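Local coordinates for protein acetyl transferase (Salmonella typhimurium, PDB 1S7K) that acetylates the N-terminal alpha-amino group of ribosomal protein L7/L12, probably with acetyl-coenzyme A as the acetyl donor, as a dimeric member of the GNAT family, at residues V10-L16 and I112-S116; L30-N34 and W102-S106; R131-C137 and M174-D180. All coordinates share one frame; numbering follows the deposited sequence.

Contact 1 of 3, residues V10-L16 and I112-S116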
# COMPACT_ATOMS: atom_id res chain seq x y z
N VAL A 10 -7.72 -14.96 22.89
CA VAL A 10 -7.41 -15.83 21.79
C VAL A 10 -7.80 -17.26 22.24
O VAL A 10 -8.62 -17.94 21.58
CB VAL A 10 -5.93 -15.74 21.41
CG1 VAL A 10 -5.59 -16.76 20.33
CG2 VAL A 10 -5.63 -14.34 20.87
N SER A 11 -7.29 -17.68 23.40
CA SER A 11 -7.53 -19.03 23.89
C SER A 11 -7.24 -19.17 25.37
O SER A 11 -7.00 -18.19 26.06
CB SER A 11 -6.66 -20.04 23.11
OG SER A 11 -5.29 -20.06 23.50
N THR A 12 -7.32 -20.40 25.86
CA THR A 12 -7.04 -20.66 27.25
C THR A 12 -5.67 -20.15 27.67
O THR A 12 -5.50 -19.58 28.73
CB THR A 12 -7.12 -22.18 27.57
OG1 THR A 12 -8.49 -22.59 27.34
CG2 THR A 12 -6.71 -22.42 29.02
N THR A 13 -4.71 -20.34 26.79
CA THR A 13 -3.34 -19.92 27.07
C THR A 13 -2.84 -18.70 26.25
O THR A 13 -1.77 -18.17 26.54
CB THR A 13 -2.42 -21.09 26.76
OG1 THR A 13 -2.72 -21.53 25.42
CG2 THR A 13 -2.72 -22.28 27.69
N LEU A 14 -3.57 -18.29 25.22
CA LEU A 14 -3.11 -17.16 24.41
C LEU A 14 -4.01 -15.95 24.53
O LEU A 14 -5.25 -16.07 24.69
CB LEU A 14 -3.09 -17.61 22.93
CG LEU A 14 -2.15 -18.76 22.56
CD1 LEU A 14 -2.27 -19.18 21.02
CD2 LEU A 14 -0.73 -18.36 22.94
N GLU A 15 -3.40 -14.76 24.43
CA GLU A 15 -4.20 -13.54 24.36
C GLU A 15 -3.32 -12.44 23.72
O GLU A 15 -2.09 -12.55 23.70
CB GLU A 15 -4.74 -13.12 25.75
CG GLU A 15 -3.75 -12.45 26.70
CD GLU A 15 -4.41 -12.01 28.05
OE1 GLU A 15 -5.54 -12.44 28.42
OE2 GLU A 15 -3.75 -11.22 28.73
N LEU A 16 -3.97 -11.47 23.09
CA LEU A 16 -3.27 -10.33 22.44
C LEU A 16 -3.51 -9.13 23.36
O LEU A 16 -4.63 -8.97 23.88
CB LEU A 16 -3.90 -10.03 21.09
CG LEU A 16 -3.78 -11.11 20.01
CD1 LEU A 16 -4.66 -10.74 18.82
CD2 LEU A 16 -2.29 -11.16 19.58
N ILE A 112 0.44 -20.57 17.10
CA ILE A 112 0.13 -19.43 17.98
C ILE A 112 -0.29 -18.24 17.10
O ILE A 112 -1.23 -17.50 17.44
CB ILE A 112 1.38 -19.02 18.81
CG1 ILE A 112 1.70 -20.15 19.82
CG2 ILE A 112 1.12 -17.71 19.53
CD1 ILE A 112 3.08 -19.95 20.68
N MET A 113 0.44 -18.03 15.99
CA MET A 113 0.07 -16.92 15.07
C MET A 113 -1.25 -17.28 14.41
O MET A 113 -2.14 -16.44 14.34
CB MET A 113 1.18 -16.69 14.04
CG MET A 113 0.89 -15.69 12.95
SD MET A 113 0.24 -14.14 13.51
CE MET A 113 1.21 -13.70 14.57
N SER A 114 -1.41 -18.52 13.99
CA SER A 114 -2.70 -18.89 13.32
C SER A 114 -3.93 -18.69 14.25
O SER A 114 -4.95 -18.14 13.81
CB SER A 114 -2.65 -20.34 12.87
OG SER A 114 -1.74 -20.49 11.78
N GLN A 115 -3.82 -19.09 15.50
CA GLN A 115 -4.95 -18.94 16.40
C GLN A 115 -5.09 -17.50 16.75
O GLN A 115 -6.22 -16.98 16.77
CB GLN A 115 -4.78 -19.80 17.69
CG GLN A 115 -4.84 -21.28 17.43
CD GLN A 115 -4.86 -22.08 18.69
OE1 GLN A 115 -5.82 -22.87 18.96
NE2 GLN A 115 -3.83 -21.90 19.49
N SER A 116 -3.97 -16.81 16.97
CA SER A 116 -4.08 -15.39 17.33
C SER A 116 -4.69 -14.57 16.19
O SER A 116 -5.54 -13.69 16.40
CB SER A 116 -2.70 -14.80 17.66
OG SER A 116 -2.28 -15.35 18.90
O HOH W 1 -4.21 -22.21 22.33

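Contact 2 of 3, residues L30-N34 and W102-S106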
# COMPACT_ATOMS: atom_id res chain seq x y z
N LEU A 30 13.23 -9.04 23.80
CA LEU A 30 12.97 -10.05 22.78
C LEU A 30 13.50 -9.56 21.42
O LEU A 30 14.07 -10.35 20.66
CB LEU A 30 11.45 -10.32 22.69
CG LEU A 30 11.00 -11.77 22.46
CD1 LEU A 30 11.67 -12.67 23.47
CD2 LEU A 30 9.48 -11.87 22.57
N VAL A 31 13.30 -8.27 21.12
CA VAL A 31 13.82 -7.71 19.85
C VAL A 31 15.29 -8.07 19.76
O VAL A 31 15.76 -8.73 18.81
CB VAL A 31 13.76 -6.17 19.82
CG1 VAL A 31 14.72 -5.65 18.76
CG2 VAL A 31 12.36 -5.69 19.56
N LEU A 32 16.00 -7.63 20.79
CA LEU A 32 17.42 -7.86 20.91
C LEU A 32 17.74 -9.33 20.80
O LEU A 32 18.63 -9.73 20.08
CB LEU A 32 17.91 -7.34 22.25
CG LEU A 32 19.41 -7.25 22.35
CD1 LEU A 32 20.00 -6.79 20.99
CD2 LEU A 32 19.73 -6.30 23.49
N LYS A 33 16.98 -10.14 21.54
CA LYS A 33 17.21 -11.58 21.55
C LYS A 33 17.02 -12.25 20.18
O LYS A 33 17.69 -13.25 19.88
CB LYS A 33 16.28 -12.23 22.58
CG LYS A 33 16.46 -13.74 22.64
CD LYS A 33 15.23 -14.46 23.18
CE LYS A 33 15.44 -15.93 23.07
NZ LYS A 33 14.17 -16.67 23.02
N ASN A 34 16.07 -11.75 19.40
CA ASN A 34 15.74 -12.32 18.06
C ASN A 34 16.27 -11.40 16.93
O ASN A 34 15.90 -11.55 15.74
CB ASN A 34 14.20 -12.47 17.93
CG ASN A 34 13.62 -13.57 18.84
OD1 ASN A 34 13.56 -14.71 18.46
ND2 ASN A 34 13.23 -13.21 20.04
N TRP A 102 5.69 -11.45 13.99
CA TRP A 102 6.94 -12.13 14.26
C TRP A 102 6.86 -12.76 15.63
O TRP A 102 6.30 -12.19 16.57
CB TRP A 102 8.16 -11.23 14.07
CG TRP A 102 8.34 -10.15 14.97
CD1 TRP A 102 7.89 -8.87 14.83
CD2 TRP A 102 9.05 -10.21 16.21
NE1 TRP A 102 8.30 -8.10 15.94
CE2 TRP A 102 9.00 -8.92 16.80
CE3 TRP A 102 9.73 -11.24 16.90
CZ2 TRP A 102 9.62 -8.63 18.05
CZ3 TRP A 102 10.34 -10.94 18.15
CH2 TRP A 102 10.27 -9.66 18.70
N LEU A 103 7.45 -13.95 15.72
CA LEU A 103 7.43 -14.76 16.93
C LEU A 103 8.83 -15.06 17.43
O LEU A 103 9.75 -15.32 16.62
CB LEU A 103 6.78 -16.12 16.64
CG LEU A 103 5.28 -16.10 16.44
CD1 LEU A 103 4.74 -17.44 15.94
CD2 LEU A 103 4.66 -15.75 17.78
N ASP A 104 8.98 -15.04 18.75
CA ASP A 104 10.25 -15.41 19.38
C ASP A 104 10.55 -16.83 18.95
O ASP A 104 9.65 -17.64 18.71
CB ASP A 104 10.15 -15.43 20.89
CG ASP A 104 11.32 -16.18 21.50
OD1 ASP A 104 12.43 -15.61 21.46
OD2 ASP A 104 11.11 -17.33 21.98
N GLU A 105 11.84 -17.16 18.90
CA GLU A 105 12.28 -18.47 18.45
C GLU A 105 11.66 -19.69 19.12
O GLU A 105 11.47 -20.72 18.49
CB GLU A 105 13.82 -18.57 18.53
CG GLU A 105 14.41 -18.56 19.94
CD GLU A 105 15.91 -18.21 19.93
OE1 GLU A 105 16.59 -18.28 20.97
OE2 GLU A 105 16.41 -17.86 18.86
N SER A 106 11.35 -19.60 20.40
CA SER A 106 10.79 -20.77 21.11
C SER A 106 9.26 -20.90 20.95
O SER A 106 8.63 -21.83 21.53
CB SER A 106 11.12 -20.68 22.61
OG SER A 106 10.60 -19.49 23.15

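Contact 3 of 3, residues R131-C137 and M174-D180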
# COMPACT_ATOMS: atom_id res chain seq x y z
N ARG A 131 -12.81 -5.24 7.34
CA ARG A 131 -13.47 -6.35 6.66
C ARG A 131 -12.53 -7.10 5.67
O ARG A 131 -12.76 -8.23 5.36
CB ARG A 131 -14.67 -5.86 5.83
CG ARG A 131 -14.26 -4.95 4.63
CD ARG A 131 -15.49 -4.22 4.12
NE ARG A 131 -16.49 -5.19 3.66
CZ ARG A 131 -16.39 -5.90 2.52
NH1 ARG A 131 -15.35 -5.77 1.71
NH2 ARG A 131 -17.36 -6.74 2.21
N ARG A 132 -11.45 -6.45 5.24
CA ARG A 132 -10.52 -7.04 4.27
C ARG A 132 -9.14 -7.16 4.96
O ARG A 132 -8.52 -6.15 5.34
CB ARG A 132 -10.42 -6.16 3.00
CG ARG A 132 -9.45 -6.80 1.89
CD ARG A 132 -9.37 -5.87 0.61
NE ARG A 132 -8.11 -6.08 -0.08
CZ ARG A 132 -7.81 -7.16 -0.80
NH1 ARG A 132 -6.60 -7.29 -1.32
NH2 ARG A 132 -8.75 -8.06 -1.11
N PHE A 133 -8.68 -8.39 5.15
CA PHE A 133 -7.42 -8.60 5.84
C PHE A 133 -6.44 -9.09 4.84
O PHE A 133 -6.73 -10.06 4.13
CB PHE A 133 -7.60 -9.64 6.97
CG PHE A 133 -8.62 -9.25 7.98
CD1 PHE A 133 -9.96 -9.61 7.80
CD2 PHE A 133 -8.27 -8.45 9.06
CE1 PHE A 133 -10.92 -9.18 8.67
CE2 PHE A 133 -9.26 -8.01 9.96
CZ PHE A 133 -10.60 -8.39 9.76
N VAL A 134 -5.30 -8.43 4.75
CA VAL A 134 -4.33 -8.77 3.72
C VAL A 134 -3.00 -9.19 4.20
O VAL A 134 -2.51 -8.62 5.15
CB VAL A 134 -4.11 -7.54 2.80
CG1 VAL A 134 -3.13 -7.87 1.66
CG2 VAL A 134 -5.52 -7.12 2.21
N ILE A 135 -2.44 -10.26 3.60
CA ILE A 135 -1.06 -10.69 3.95
C ILE A 135 -0.22 -10.59 2.70
O ILE A 135 -0.53 -11.29 1.69
CB ILE A 135 -0.98 -12.17 4.42
CG1 ILE A 135 -1.56 -12.26 5.83
CG2 ILE A 135 0.54 -12.67 4.37
CD1 ILE A 135 -1.86 -13.69 6.39
N LYS A 136 0.81 -9.74 2.72
CA LYS A 136 1.74 -9.67 1.59
C LYS A 136 2.99 -10.31 2.15
O LYS A 136 3.43 -9.90 3.26
CB LYS A 136 2.03 -8.20 1.22
CG LYS A 136 0.89 -7.47 0.56
CD LYS A 136 1.10 -5.95 0.58
CE LYS A 136 2.15 -5.53 -0.35
NZ LYS A 136 2.44 -4.05 -0.11
N CYS A 137 3.49 -11.35 1.48
CA CYS A 137 4.76 -11.93 1.98
C CYS A 137 5.57 -12.46 0.80
O CYS A 137 5.00 -12.87 -0.24
CB CYS A 137 4.44 -13.04 2.94
SG CYS A 137 3.50 -14.47 2.23
N MET A 174 0.29 -11.86 -2.65
CA MET A 174 -0.69 -11.07 -1.97
C MET A 174 -1.86 -11.99 -1.72
O MET A 174 -2.45 -12.54 -2.65
CB MET A 174 -1.13 -9.85 -2.81
CG MET A 174 -2.33 -9.17 -2.03
SD MET A 174 -2.86 -7.61 -2.76
CE MET A 174 -1.46 -6.60 -2.27
N TYR A 175 -2.21 -12.12 -0.43
CA TYR A 175 -3.31 -12.98 0.06
C TYR A 175 -4.37 -12.14 0.73
O TYR A 175 -4.05 -11.12 1.36
CB TYR A 175 -2.80 -13.94 1.14
CG TYR A 175 -1.88 -15.05 0.68
CD1 TYR A 175 -2.40 -16.27 0.23
CD2 TYR A 175 -0.49 -14.91 0.77
CE1 TYR A 175 -1.49 -17.35 -0.10
CE2 TYR A 175 0.38 -15.94 0.45
CZ TYR A 175 -0.13 -17.18 0.02
OH TYR A 175 0.77 -18.25 -0.23
N ALA A 176 -5.62 -12.53 0.62
CA ALA A 176 -6.64 -11.76 1.33
C ALA A 176 -7.74 -12.63 1.86
O ALA A 176 -8.02 -13.72 1.34
CB ALA A 176 -7.27 -10.60 0.41
N ARG A 177 -8.34 -12.18 2.95
CA ARG A 177 -9.52 -12.82 3.52
C ARG A 177 -10.51 -11.72 3.83
O ARG A 177 -10.11 -10.71 4.45
CB ARG A 177 -9.19 -13.53 4.84
CG ARG A 177 -10.35 -14.47 5.22
CD ARG A 177 -9.89 -15.61 6.16
NE ARG A 177 -11.05 -16.10 6.87
CZ ARG A 177 -11.01 -16.74 8.04
NH1 ARG A 177 -9.85 -17.01 8.62
NH2 ARG A 177 -12.17 -17.02 8.66
N ILE A 178 -11.77 -11.89 3.40
CA ILE A 178 -12.82 -10.92 3.70
C ILE A 178 -13.73 -11.58 4.78
O ILE A 178 -14.10 -12.77 4.66
CB ILE A 178 -13.71 -10.63 2.46
CG1 ILE A 178 -12.85 -10.14 1.26
CG2 ILE A 178 -14.86 -9.63 2.84
CD1 ILE A 178 -12.32 -8.78 1.38
N ILE A 179 -14.06 -10.82 5.82
CA ILE A 179 -14.98 -11.29 6.88
C ILE A 179 -15.95 -10.09 7.16
O ILE A 179 -15.60 -9.10 7.82
CB ILE A 179 -14.18 -11.68 8.19
CG1 ILE A 179 -13.17 -12.78 7.88
CG2 ILE A 179 -15.14 -12.22 9.19
CD1 ILE A 179 -12.29 -13.24 9.12
N ASP A 180 -17.16 -10.20 6.60
CA ASP A 180 -18.19 -9.14 6.69
C ASP A 180 -19.49 -9.86 6.29
O ASP A 180 -19.69 -11.02 6.69
CB ASP A 180 -17.88 -8.03 5.69
CG ASP A 180 -18.68 -6.74 5.95
OD1 ASP A 180 -19.39 -6.63 6.98
OD2 ASP A 180 -18.54 -5.81 5.12

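Contact 1 of 3, residues V10-L16 and I112-S116
L14 and V10 meet the first turn of helix 112-127, the helix that follows the CoA-binding loop of the GNAT fold. L14 is the main apolar partner. Its CD2 lies 3.9 Å from I112 CG2, and the two side chains cross at about a right angle. CD1 of L14 turns to the helix itself: it comes against I112 CA and is 3.5 Å from Q115 NE2. V10 approaches one turn further along. Its CG1 is anti to the backbone N (chi1 175°), which lays this methyl 3.6 Å from S116 CA and equally near the carbonyl oxygen of Q115. L16 closes the row, with CD2 against S116 CB and CD1 near the S116 carbonyl.

The polar part of the contact runs through a water. Q115 NE2 donates to it at 2.9 Å, and S11 OG is 2.7 Å from the same water. S11 OG also accepts from L14 N at 3.0 Å. This is an ST motif, and it helps hold the turn that leads into strand 14-18. Both V10 N and S11 N donate to L14 O, so the turn is closed by backbone bonds as well.

Behind this first shell, strand 71-77 packs against both segments: L14 packs on C77, and L16 and I112 on I75. I112, M113 and S114 belong to the CoA site, which is empty in this chain. The S116 hydroxyl is turned back on its own helix. S116 OG donates to I112 O at 2.8 Å, while S116 N reaches that oxygen from the opposite face of the carbonyl.

Contact 2 of 3, residues L30-N34 and W102-S106
The W102 indole meets helix 24-33 with the edge of its six-membered ring. L30 CB lies near the ring plane, 4.2 Å from CH2, and N34 ND2 is also at this edge, beside CZ3. V31 CG2 adds an apolar contact to CZ2. The second flat pair is the N34 amide and the D104 carboxylate, whose planes are 86° apart. N34 ND2 donates to the anti lone pair of D104 OD1 at 2.9 Å. K33 NZ takes the syn lone pair of the same oxygen at 2.6 Å, in a salt bridge. E105 OE1, 3.6 Å from K33 NZ, extends the network.

Both ends of the N34 amide are used. OD1 accepts from E105 N at 3.0 Å, and ND2 gives a second bond to L30 O, one turn back, also 3.0 Å long. Together these bonds fix the rotation of the amide. The other carboxylate oxygen, D104 OD2, accepts from S106 N at 2.8 Å and from S106 OG. The S106 N bond makes an Asx turn. This turn follows strand 96-103, whose L103 belongs to the CoA site, and leads toward the CoA-binding loop of the GNAT fold.

Contact 3 of 3, residues R131-C137 and M174-D180
R131 and D180 pair just beyond the strands, where 132-138 starts and 168-178 ends, in an antiparallel pair. From R131 CB, which lies near D180 CB, the chain runs through CG to CD, 3.6 Å from D180 OD2. It bends at chi3 (-60°), and NE then donates a nearly straight hydrogen bond to D180 OD2 at 2.6 Å, part of a salt bridge. The oxygen lies in the guanidinium plane. At the tip, NH2 adds a weak bond to OD2, while I178 CG2 covers one guanidinium face. Y169 of the second subunit makes a cation-pi contact with R131.

Between the strands, F133 and R177 form one hydrogen-bonded pair, I135 and Y175 another. F133 N to R177 O is 2.8 Å. I179 N to R131 O extends the ladder beyond the strands.

R132, V134 and K136 share a face with M174, A176 and I178. The extended R132 chain carries its guanidinium across A176, whose CB lies over one face, 3.3 Å from NH2. M174 SD is at the guanidinium edge. R132 NH1 makes its salt bridge to E156 OE2 on the neighbouring strand 154-165.

The face of F133, I135 and Y175 turns to helices 112-127 and 142-150. The Y175 hydroxyl bonds N145. At the CoA end of the pair, C137 SG meets the Y175 ring at its edge, 3.9 Å from CE2. A covalent link between C137 and CoA has been seen in this protein. The ring edge and N145 thus border a sulfur that can be covalently linked to the cofactor.

All three contacts reach one mixed beta sheet, at different places. Contacts 1 and 2 touch through M113 CB and L103 CD1, and their centres are about 17 Å apart. Strand 14-18 leads to helix 24-33, and strand 96-103 leads to helix 112-127, so the chain joins them twice; contact 2 falls within the sequence span of contact 1. Contact 3 comes later, after helix 112-127. Its centre is about 19 Å from that of contact 1 and about 25 Å from that of contact 2, which lies on the opposite side of the chain's centre. Each contact holds at least one CoA-site residue. The site therefore draws on residues far apart in the sequence.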